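Local coordinates for fatty acid-binding protein TM_1468 (Thermotoga maritima, PDB 1MGP), which binds long-chain fatty acids such as palmitate and may take part in lipid transport or fatty acid metabolism, at residues A36-S41 with I48-L53; A154-E159 with K172-R177; K236-L241 with V268-N273; L255-V260 with N273-S278. One frame throughout, in Å; residues are numbered along the deposited sequence.

Contact 1. Residues A36-S41 with I48-L53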
# COMPACT_ATOMS: atom_id res chain seq x y z
N ALA A 36 0.37 -2.93 2.12
CA ALA A 36 -0.16 -1.57 2.27
C ALA A 36 0.96 -0.62 2.72
O ALA A 36 0.80 0.60 2.72
CB ALA A 36 -1.30 -1.56 3.29
N ASP A 37 2.10 -1.19 3.12
CA ASP A 37 3.24 -0.40 3.57
C ASP A 37 2.81 0.72 4.52
O ASP A 37 3.19 1.88 4.35
CB ASP A 37 3.99 0.19 2.36
CG ASP A 37 4.51 -0.88 1.41
OD1 ASP A 37 4.86 -1.98 1.89
OD2 ASP A 37 4.60 -0.62 0.19
N VAL A 38 2.02 0.37 5.53
CA VAL A 38 1.51 1.35 6.48
C VAL A 38 2.62 2.03 7.28
O VAL A 38 3.58 1.39 7.71
CB VAL A 38 0.51 0.68 7.47
CG1 VAL A 38 1.23 -0.36 8.31
CG2 VAL A 38 -0.12 1.74 8.37
N PRO A 39 2.53 3.37 7.44
CA PRO A 39 3.56 4.07 8.20
C PRO A 39 3.59 3.47 9.60
O PRO A 39 2.54 3.21 10.19
CB PRO A 39 3.06 5.52 8.20
CG PRO A 39 2.37 5.61 6.86
CD PRO A 39 1.59 4.31 6.82
N PHE A 40 4.79 3.23 10.13
CA PHE A 40 4.91 2.61 11.45
C PHE A 40 4.10 3.27 12.56
O PHE A 40 3.43 2.59 13.34
CB PHE A 40 6.38 2.55 11.85
CG PHE A 40 7.25 1.85 10.84
CD1 PHE A 40 7.00 0.52 10.49
CD2 PHE A 40 8.28 2.53 10.20
CE1 PHE A 40 7.77 -0.12 9.52
CE2 PHE A 40 9.06 1.90 9.23
CZ PHE A 40 8.80 0.58 8.88
N SER A 41 4.14 4.60 12.62
CA SER A 41 3.42 5.33 13.66
C SER A 41 1.89 5.23 13.56
O SER A 41 1.19 5.45 14.54
CB SER A 41 3.84 6.80 13.64
OG SER A 41 3.49 7.41 12.41
N ILE A 48 -4.45 0.64 13.47
CA ILE A 48 -4.44 -0.10 12.21
C ILE A 48 -3.40 -1.22 12.34
O ILE A 48 -2.22 -0.95 12.53
CB ILE A 48 -4.03 0.81 11.03
CG1 ILE A 48 -5.10 1.89 10.82
CG2 ILE A 48 -3.84 -0.02 9.77
CD1 ILE A 48 -4.74 2.92 9.75
N ASP A 49 -3.85 -2.46 12.25
CA ASP A 49 -2.95 -3.60 12.35
C ASP A 49 -2.55 -4.02 10.93
O ASP A 49 -3.23 -3.67 9.97
CB ASP A 49 -3.63 -4.75 13.10
CG ASP A 49 -2.68 -5.89 13.44
OD1 ASP A 49 -1.45 -5.65 13.47
OD2 ASP A 49 -3.16 -7.01 13.68
N SER A 50 -1.45 -4.75 10.81
CA SER A 50 -0.97 -5.19 9.51
C SER A 50 -0.73 -6.69 9.50
O SER A 50 -0.01 -7.21 10.35
CB SER A 50 0.34 -4.45 9.17
OG SER A 50 0.81 -4.79 7.88
N ILE A 51 -1.34 -7.41 8.55
CA ILE A 51 -1.16 -8.85 8.46
C ILE A 51 -0.10 -9.16 7.40
O ILE A 51 -0.21 -8.76 6.23
CB ILE A 51 -2.50 -9.59 8.13
CG1 ILE A 51 -2.26 -11.10 8.13
CG2 ILE A 51 -3.07 -9.09 6.80
CD1 ILE A 51 -3.54 -11.92 7.96
N PRO A 52 0.96 -9.87 7.80
CA PRO A 52 2.05 -10.22 6.90
C PRO A 52 1.72 -11.17 5.76
O PRO A 52 1.00 -12.16 5.94
CB PRO A 52 3.09 -10.85 7.83
CG PRO A 52 2.76 -10.29 9.18
CD PRO A 52 1.26 -10.31 9.18
N LEU A 53 2.24 -10.84 4.58
CA LEU A 53 2.13 -11.73 3.43
C LEU A 53 3.52 -12.34 3.55
O LEU A 53 4.27 -11.99 4.46
CB LEU A 53 2.00 -10.96 2.11
CG LEU A 53 0.57 -10.84 1.58
CD1 LEU A 53 -0.19 -9.76 2.35
CD2 LEU A 53 0.60 -10.51 0.09
O HOH W 1 1.14 -2.59 6.07
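V38 faces the strand 48-51 with both of its methyls, each directed at a different residue. CG2, anti to the backbone N, meets the CG2 branch of I48 at 4.3 Å, while CG1 turns to S50 and stops 4.3 Å from its CB. Because alternate residues of a strand point the same way, I48 and S50 both present their side chains to the loop, and the forked valine spans the pair; D49 between them points away and forms a salt bridge with R99. The polar half of the contact runs through water. S50 holds its hydroxyl anti to its own backbone N (chi1 -177°), and OG lies 2.9 Å from a water that accepts the N-H of V38, with V38 N 3.1 Å from that water. Serine suits the place because it is small enough to sit beneath the loop and still offers a polar tip to the bridging water. D37 next door fixes the loop by bonding to S147 OG and G290 N, and V38 O is held by R67. Such a loop, folded over one strand after leaving its neighbour, is consistent with a short beta-alpha-beta crossover through the one-turn helix 42-45, joining adjacent parallel strands 28-33 and 48-56.

Contact 2. Residues A154-E159 with K172-R177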
# COMPACT_ATOMS: atom_id res chain seq x y z
N ALA A 154 -7.83 3.80 4.77
CA ALA A 154 -7.87 3.20 6.10
C ALA A 154 -7.94 4.31 7.15
O ALA A 154 -8.71 4.20 8.12
CB ALA A 154 -6.62 2.35 6.34
N ARG A 155 -7.15 5.36 6.98
CA ARG A 155 -7.17 6.48 7.92
C ARG A 155 -8.49 7.24 7.81
O ARG A 155 -9.05 7.67 8.82
CB ARG A 155 -6.01 7.45 7.67
CG ARG A 155 -6.16 8.77 8.44
CD ARG A 155 -4.95 9.69 8.32
NE ARG A 155 -4.64 10.02 6.94
CZ ARG A 155 -3.59 10.75 6.56
NH1 ARG A 155 -2.75 11.23 7.48
NH2 ARG A 155 -3.37 10.98 5.28
N VAL A 156 -8.99 7.40 6.59
CA VAL A 156 -10.25 8.10 6.38
C VAL A 156 -11.37 7.33 7.09
O VAL A 156 -12.30 7.92 7.63
CB VAL A 156 -10.59 8.21 4.87
CG1 VAL A 156 -12.05 8.61 4.68
CG2 VAL A 156 -9.69 9.24 4.20
N ALA A 157 -11.25 6.01 7.09
CA ALA A 157 -12.24 5.17 7.74
C ALA A 157 -12.20 5.41 9.25
O ALA A 157 -13.25 5.54 9.89
CB ALA A 157 -11.97 3.70 7.43
N ARG A 158 -11.00 5.49 9.82
CA ARG A 158 -10.86 5.72 11.26
C ARG A 158 -11.38 7.10 11.65
O ARG A 158 -12.06 7.25 12.67
CB ARG A 158 -9.39 5.60 11.69
CG ARG A 158 -9.17 5.87 13.18
CD ARG A 158 -9.99 4.90 14.02
NE ARG A 158 -9.39 3.57 14.01
CZ ARG A 158 -10.03 2.44 14.30
NH1 ARG A 158 -11.32 2.47 14.61
NH2 ARG A 158 -9.38 1.29 14.28
N GLU A 159 -11.05 8.11 10.85
CA GLU A 159 -11.50 9.46 11.13
C GLU A 159 -13.03 9.50 11.13
O GLU A 159 -13.64 10.10 12.02
CB GLU A 159 -10.93 10.42 10.09
CG GLU A 159 -9.41 10.37 10.03
CD GLU A 159 -8.82 11.29 8.97
OE1 GLU A 159 -9.38 11.35 7.86
OE2 GLU A 159 -7.79 11.94 9.26
N LYS A 172 -19.90 3.29 2.36
CA LYS A 172 -20.60 4.08 1.35
C LYS A 172 -19.71 5.20 0.83
O LYS A 172 -19.51 5.34 -0.38
CB LYS A 172 -21.88 4.67 1.96
CG LYS A 172 -22.73 5.46 0.97
CD LYS A 172 -23.91 6.13 1.66
CE LYS A 172 -24.81 5.12 2.35
NZ LYS A 172 -25.44 4.17 1.39
N LYS A 173 -19.18 6.00 1.75
CA LYS A 173 -18.31 7.11 1.39
C LYS A 173 -17.05 6.67 0.66
O LYS A 173 -16.65 7.29 -0.33
CB LYS A 173 -17.93 7.91 2.64
CG LYS A 173 -19.07 8.76 3.21
CD LYS A 173 -19.56 9.79 2.19
CE LYS A 173 -20.68 10.65 2.74
NZ LYS A 173 -21.20 11.63 1.74
N LEU A 174 -16.42 5.60 1.15
CA LEU A 174 -15.20 5.10 0.52
C LEU A 174 -15.51 4.73 -0.93
O LEU A 174 -14.69 4.92 -1.82
CB LEU A 174 -14.67 3.88 1.27
CG LEU A 174 -14.02 4.11 2.64
CD1 LEU A 174 -13.50 2.79 3.17
CD2 LEU A 174 -12.88 5.12 2.52
N ASP A 175 -16.71 4.20 -1.14
CA ASP A 175 -17.14 3.80 -2.47
C ASP A 175 -17.20 5.03 -3.38
O ASP A 175 -16.81 4.97 -4.55
CB ASP A 175 -18.50 3.12 -2.39
CG ASP A 175 -18.69 2.08 -3.47
OD1 ASP A 175 -18.82 2.47 -4.65
OD2 ASP A 175 -18.70 0.88 -3.13
N GLU A 176 -17.70 6.14 -2.84
CA GLU A 176 -17.79 7.38 -3.59
C GLU A 176 -16.39 7.91 -3.89
O GLU A 176 -16.08 8.28 -5.02
CB GLU A 176 -18.57 8.43 -2.80
CG GLU A 176 -18.53 9.83 -3.42
CD GLU A 176 -19.34 10.85 -2.65
OE1 GLU A 176 -19.11 11.00 -1.43
OE2 GLU A 176 -20.22 11.50 -3.26
N ARG A 177 -15.54 7.96 -2.86
CA ARG A 177 -14.17 8.43 -3.02
C ARG A 177 -13.50 7.64 -4.14
O ARG A 177 -12.80 8.20 -4.98
CB ARG A 177 -13.38 8.25 -1.72
CG ARG A 177 -13.95 8.99 -0.52
CD ARG A 177 -14.01 10.49 -0.76
NE ARG A 177 -12.68 11.09 -0.89
CZ ARG A 177 -11.87 11.33 0.14
NH1 ARG A 177 -12.25 11.02 1.37
NH2 ARG A 177 -10.69 11.89 -0.06
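V156 supplies the apolar part of the contact between helices 151-162 and 167-179, meeting the branched end of L174. Its CG1 lies 4.2 Å from L174 CD2, and the two side chains run past each other in opposite directions. The methyl gets there because it is turned anti to the backbone N of V156 (chi1 166°), out from the helix toward its neighbour, while L174, whose CA-CB bond does not aim at the partner, reaches across with its longer chain. Valine, short and branched, gives breadth close to the helix; leucine gives reach.

The second kind of contact sets that same methyl against a charged group. R177 NH1 stands 4.1 Å from V156 CG1, at the end of a chain bent at chi2 and chi3 that crosses the valine obliquely. The charge is answered by others: NE of R177 forms a salt bridge with D182, and NH2 pairs with E307 and with the carbonyl of V308.

Between the segments the contact is van der Waals, the polar grip of R177 being spent on D182 and strand 302-308. Held by those acids, the guanidinium is probably limited in its rotation and can border the apolar patch without losing its ion pairs.

Contact 3. Residues K236-L241 with V268-N273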
# COMPACT_ATOMS: atom_id res chain seq x y z
N LYS A 236 13.27 13.38 -14.07
CA LYS A 236 12.21 13.27 -15.08
C LYS A 236 11.11 12.32 -14.61
O LYS A 236 9.93 12.52 -14.90
CB LYS A 236 12.78 12.76 -16.40
CG LYS A 236 13.84 13.68 -17.00
CD LYS A 236 13.22 14.95 -17.54
CE LYS A 236 12.69 14.71 -18.94
NZ LYS A 236 13.81 14.38 -19.86
N ALA A 237 11.52 11.28 -13.89
CA ALA A 237 10.58 10.29 -13.37
C ALA A 237 9.67 10.99 -12.36
O ALA A 237 8.45 10.84 -12.39
CB ALA A 237 11.33 9.14 -12.70
N ILE A 238 10.29 11.77 -11.47
CA ILE A 238 9.53 12.51 -10.47
C ILE A 238 8.53 13.43 -11.16
O ILE A 238 7.36 13.48 -10.79
CB ILE A 238 10.46 13.37 -9.59
CG1 ILE A 238 11.27 12.46 -8.65
CG2 ILE A 238 9.65 14.38 -8.79
CD1 ILE A 238 12.28 13.21 -7.78
N GLU A 239 9.00 14.14 -12.18
CA GLU A 239 8.14 15.06 -12.92
C GLU A 239 6.99 14.33 -13.62
O GLU A 239 5.87 14.82 -13.67
CB GLU A 239 8.99 15.86 -13.91
CG GLU A 239 10.06 16.68 -13.18
CD GLU A 239 11.05 17.37 -14.10
OE1 GLU A 239 11.23 16.95 -15.26
OE2 GLU A 239 11.68 18.35 -13.63
N ALA A 240 7.28 13.14 -14.14
CA ALA A 240 6.26 12.34 -14.81
C ALA A 240 5.20 11.85 -13.81
O ALA A 240 4.02 11.73 -14.17
CB ALA A 240 6.91 11.15 -15.52
N LEU A 241 5.60 11.57 -12.58
CA LEU A 241 4.64 11.10 -11.57
C LEU A 241 3.64 12.21 -11.28
O LEU A 241 2.44 11.97 -11.21
CB LEU A 241 5.34 10.70 -10.27
CG LEU A 241 6.38 9.58 -10.29
CD1 LEU A 241 6.57 9.08 -8.85
CD2 LEU A 241 5.93 8.42 -11.18
N VAL A 268 12.51 9.63 -2.45
CA VAL A 268 11.13 9.99 -2.17
C VAL A 268 11.05 11.37 -1.52
O VAL A 268 10.06 12.09 -1.68
CB VAL A 268 10.44 8.93 -1.27
CG1 VAL A 268 11.14 8.82 0.08
CG2 VAL A 268 8.97 9.28 -1.09
N VAL A 269 12.09 11.76 -0.80
CA VAL A 269 12.11 13.07 -0.17
C VAL A 269 12.07 14.11 -1.29
O VAL A 269 11.35 15.11 -1.21
CB VAL A 269 13.39 13.27 0.68
CG1 VAL A 269 13.47 14.72 1.16
CG2 VAL A 269 13.36 12.33 1.87
N GLU A 270 12.83 13.85 -2.36
CA GLU A 270 12.89 14.76 -3.50
C GLU A 270 11.52 14.83 -4.18
O GLU A 270 11.08 15.90 -4.61
CB GLU A 270 13.94 14.27 -4.50
CG GLU A 270 14.18 15.21 -5.68
CD GLU A 270 14.57 16.62 -5.25
OE1 GLU A 270 15.33 16.75 -4.27
OE2 GLU A 270 14.13 17.59 -5.90
N LEU A 271 10.85 13.68 -4.26
CA LEU A 271 9.52 13.61 -4.87
C LEU A 271 8.53 14.48 -4.11
O LEU A 271 7.78 15.26 -4.71
CB LEU A 271 9.02 12.15 -4.88
CG LEU A 271 7.55 11.96 -5.30
CD1 LEU A 271 7.36 12.45 -6.73
CD2 LEU A 271 7.16 10.49 -5.18
N LEU A 272 8.51 14.36 -2.79
CA LEU A 272 7.58 15.14 -1.97
C LEU A 272 7.92 16.63 -1.98
O LEU A 272 7.02 17.47 -1.88
CB LEU A 272 7.55 14.61 -0.53
CG LEU A 272 7.06 13.17 -0.33
CD1 LEU A 272 6.90 12.90 1.16
CD2 LEU A 272 5.74 12.95 -1.04
N ASN A 273 9.20 16.96 -2.08
CA ASN A 273 9.62 18.36 -2.12
C ASN A 273 9.14 18.98 -3.42
O ASN A 273 8.73 20.14 -3.45
CB ASN A 273 11.14 18.46 -2.02
CG ASN A 273 11.65 18.44 -0.59
OD1 ASN A 273 12.83 18.22 -0.35
ND2 ASN A 273 10.75 18.66 0.36
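The carboxylate of E270 is the flat group among the touching side chains, and I238 meets neither its faces nor its edges: the methyl CD1 rests instead on the methylene stem, 3.5 Å from E270 CG and 3.8 Å from E270 CB. The motif is a helix pair, 234-246 and 265-275, on one face of the domain's mixed sheet, their local axes 9.9 Å apart and inclined at 47°. With CG opposite the backbone N and the chain bent at chi2 (56°), E270 turns its methylenes to the isoleucine while the acid end stays at the exposed margin.

Deeper in, I238 sends its other branch, CG2, to 3.6 Å from L271 CD1, the side chains meeting at a slant. Branching at CB lets this one residue serve two partners at once. With an alanine here the stem of E270 would probably lose its neighbour and L271 CD1 one of its two, opening a gap between the helices.

Toward the sheet, L241 and L271 also touch F304, where leucine's reach and apolarity suit a buried layer. The two leucine side chains cross nearly at a right angle, L241 CD1 lying 4.0 Å from L271 CD2 and 4.1 Å from L271 CD1.

Contact 4. Residues L255-V260 with N273-S278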
# COMPACT_ATOMS: atom_id res chain seq x y z
N LEU A 255 -4.14 18.03 -0.83
CA LEU A 255 -3.84 16.61 -0.72
C LEU A 255 -3.26 16.17 0.62
O LEU A 255 -2.86 16.97 1.45
CB LEU A 255 -2.81 16.22 -1.79
CG LEU A 255 -2.89 16.67 -3.25
CD1 LEU A 255 -1.56 16.38 -3.94
CD2 LEU A 255 -4.02 15.96 -3.95
N ARG A 256 -3.22 14.85 0.78
CA ARG A 256 -2.63 14.19 1.93
C ARG A 256 -1.80 13.13 1.21
O ARG A 256 -2.28 12.48 0.28
CB ARG A 256 -3.69 13.53 2.80
CG ARG A 256 -4.60 14.52 3.48
CD ARG A 256 -5.80 13.82 4.05
NE ARG A 256 -5.70 13.66 5.49
CZ ARG A 256 -6.51 12.91 6.22
NH1 ARG A 256 -7.50 12.23 5.64
NH2 ARG A 256 -6.34 12.85 7.53
N VAL A 257 -0.55 12.97 1.60
CA VAL A 257 0.29 12.02 0.90
C VAL A 257 1.12 11.10 1.76
O VAL A 257 1.47 11.41 2.90
CB VAL A 257 1.26 12.75 -0.06
CG1 VAL A 257 0.50 13.71 -0.96
CG2 VAL A 257 2.31 13.50 0.73
N ILE A 258 1.43 9.94 1.19
CA ILE A 258 2.30 8.97 1.82
C ILE A 258 3.35 8.68 0.75
O ILE A 258 3.05 8.06 -0.26
CB ILE A 258 1.58 7.65 2.17
CG1 ILE A 258 0.60 7.88 3.32
CG2 ILE A 258 2.61 6.58 2.57
CD1 ILE A 258 -0.14 6.63 3.75
N GLY A 259 4.57 9.16 0.97
CA GLY A 259 5.63 8.90 0.01
C GLY A 259 6.20 7.54 0.34
O GLY A 259 6.44 7.23 1.52
N VAL A 260 6.41 6.70 -0.67
CA VAL A 260 6.98 5.38 -0.42
C VAL A 260 8.25 5.20 -1.22
O VAL A 260 8.46 5.86 -2.24
CB VAL A 260 5.96 4.25 -0.77
CG1 VAL A 260 4.75 4.35 0.15
CG2 VAL A 260 5.53 4.35 -2.23
N ASN A 273 9.20 16.96 -2.08
CA ASN A 273 9.62 18.36 -2.12
C ASN A 273 9.14 18.98 -3.42
O ASN A 273 8.73 20.14 -3.45
CB ASN A 273 11.14 18.46 -2.02
CG ASN A 273 11.65 18.44 -0.59
OD1 ASN A 273 12.83 18.22 -0.35
ND2 ASN A 273 10.75 18.66 0.36
N THR A 274 9.19 18.21 -4.49
CA THR A 274 8.75 18.68 -5.80
C THR A 274 7.23 18.81 -5.83
O THR A 274 6.69 19.77 -6.39
CB THR A 274 9.19 17.70 -6.92
OG1 THR A 274 10.62 17.59 -6.92
CG2 THR A 274 8.72 18.20 -8.28
N LEU A 275 6.55 17.86 -5.20
CA LEU A 275 5.09 17.87 -5.15
C LEU A 275 4.55 19.09 -4.39
O LEU A 275 3.56 19.69 -4.81
CB LEU A 275 4.57 16.58 -4.48
CG LEU A 275 3.04 16.47 -4.38
CD1 LEU A 275 2.46 16.25 -5.77
CD2 LEU A 275 2.66 15.31 -3.45
N ARG A 276 5.19 19.44 -3.29
CA ARG A 276 4.74 20.59 -2.49
C ARG A 276 4.73 21.91 -3.25
O ARG A 276 4.02 22.84 -2.86
CB ARG A 276 5.62 20.76 -1.24
CG ARG A 276 5.42 19.70 -0.17
CD ARG A 276 6.18 20.07 1.10
NE ARG A 276 7.60 20.24 0.85
CZ ARG A 276 8.49 20.61 1.77
NH1 ARG A 276 8.10 20.85 3.02
NH2 ARG A 276 9.77 20.75 1.45
N LYS A 277 5.50 21.99 -4.32
CA LYS A 277 5.57 23.23 -5.09
C LYS A 277 4.39 23.52 -6.01
O LYS A 277 4.22 24.65 -6.46
CB LYS A 277 6.88 23.27 -5.89
CG LYS A 277 8.12 23.30 -5.01
CD LYS A 277 9.38 23.51 -5.83
CE LYS A 277 10.60 23.55 -4.93
NZ LYS A 277 10.46 24.59 -3.86
N SER A 278 3.56 22.51 -6.29
CA SER A 278 2.41 22.73 -7.15
C SER A 278 1.08 22.29 -6.54
O SER A 278 0.03 22.35 -7.18
CB SER A 278 2.62 22.04 -8.50
OG SER A 278 2.94 20.67 -8.35
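L275 projects from helix 265-275 onto the strand and brings one methyl, CD2, against two of its residues. The nearer is V257, whose CG1 is 3.7 Å from L275 CD2, the two side chains reaching for each other tip to tip. The looser is L255, with CD1 at 4.4 Å from the same L275 CD2. Both strand residues lie on one side of strand 254-261, two positions apart, so a single leucine can touch each in turn; R256 between them points to the other side, where it pairs with E159 and E307.

With CG anti to the backbone N (chi1 -179°), the leucine reaches toward the strand, and with V257 it fills the 9.7 Å between the CA atoms of V257 and L275. On the strand, beta-branched valine favours the extended backbone and still offers a methyl to the helix, since CG1 is turned anti to the carbonyl carbon (chi1 -52°). F304 and L245 pack round L275 as well, completing an apolar core between helix and sheet.

A helix pressed onto the strand it follows is typical of the beta-alpha-beta unit, formed here by strand 254-261, helix 265-275 and the parallel neighbouring strand 280-288.

Along the chain, contacts 1 and 2 close in turn before contacts 3 and 4, whose segments alternate, begin. Contacts 3 and 4 are close neighbours, centres about 8 Å apart, sharing N273 and helix 265-275 on one face of the sheet containing strand 254-261. Contact 2 approaches that strand from its other face, where E159 pairs with R256 and V156 packs on it, although the centres of contacts 2 and 4 are about 21 Å apart. Contact 1 belongs to the other sheet, yet I48 packs on A154 and P39 on I258, joining its strand and loop to helix 151-162 and strand 254-261. Palmitate touches L53 and V260, consistent with a fatty acid lying between the two parts of the fold.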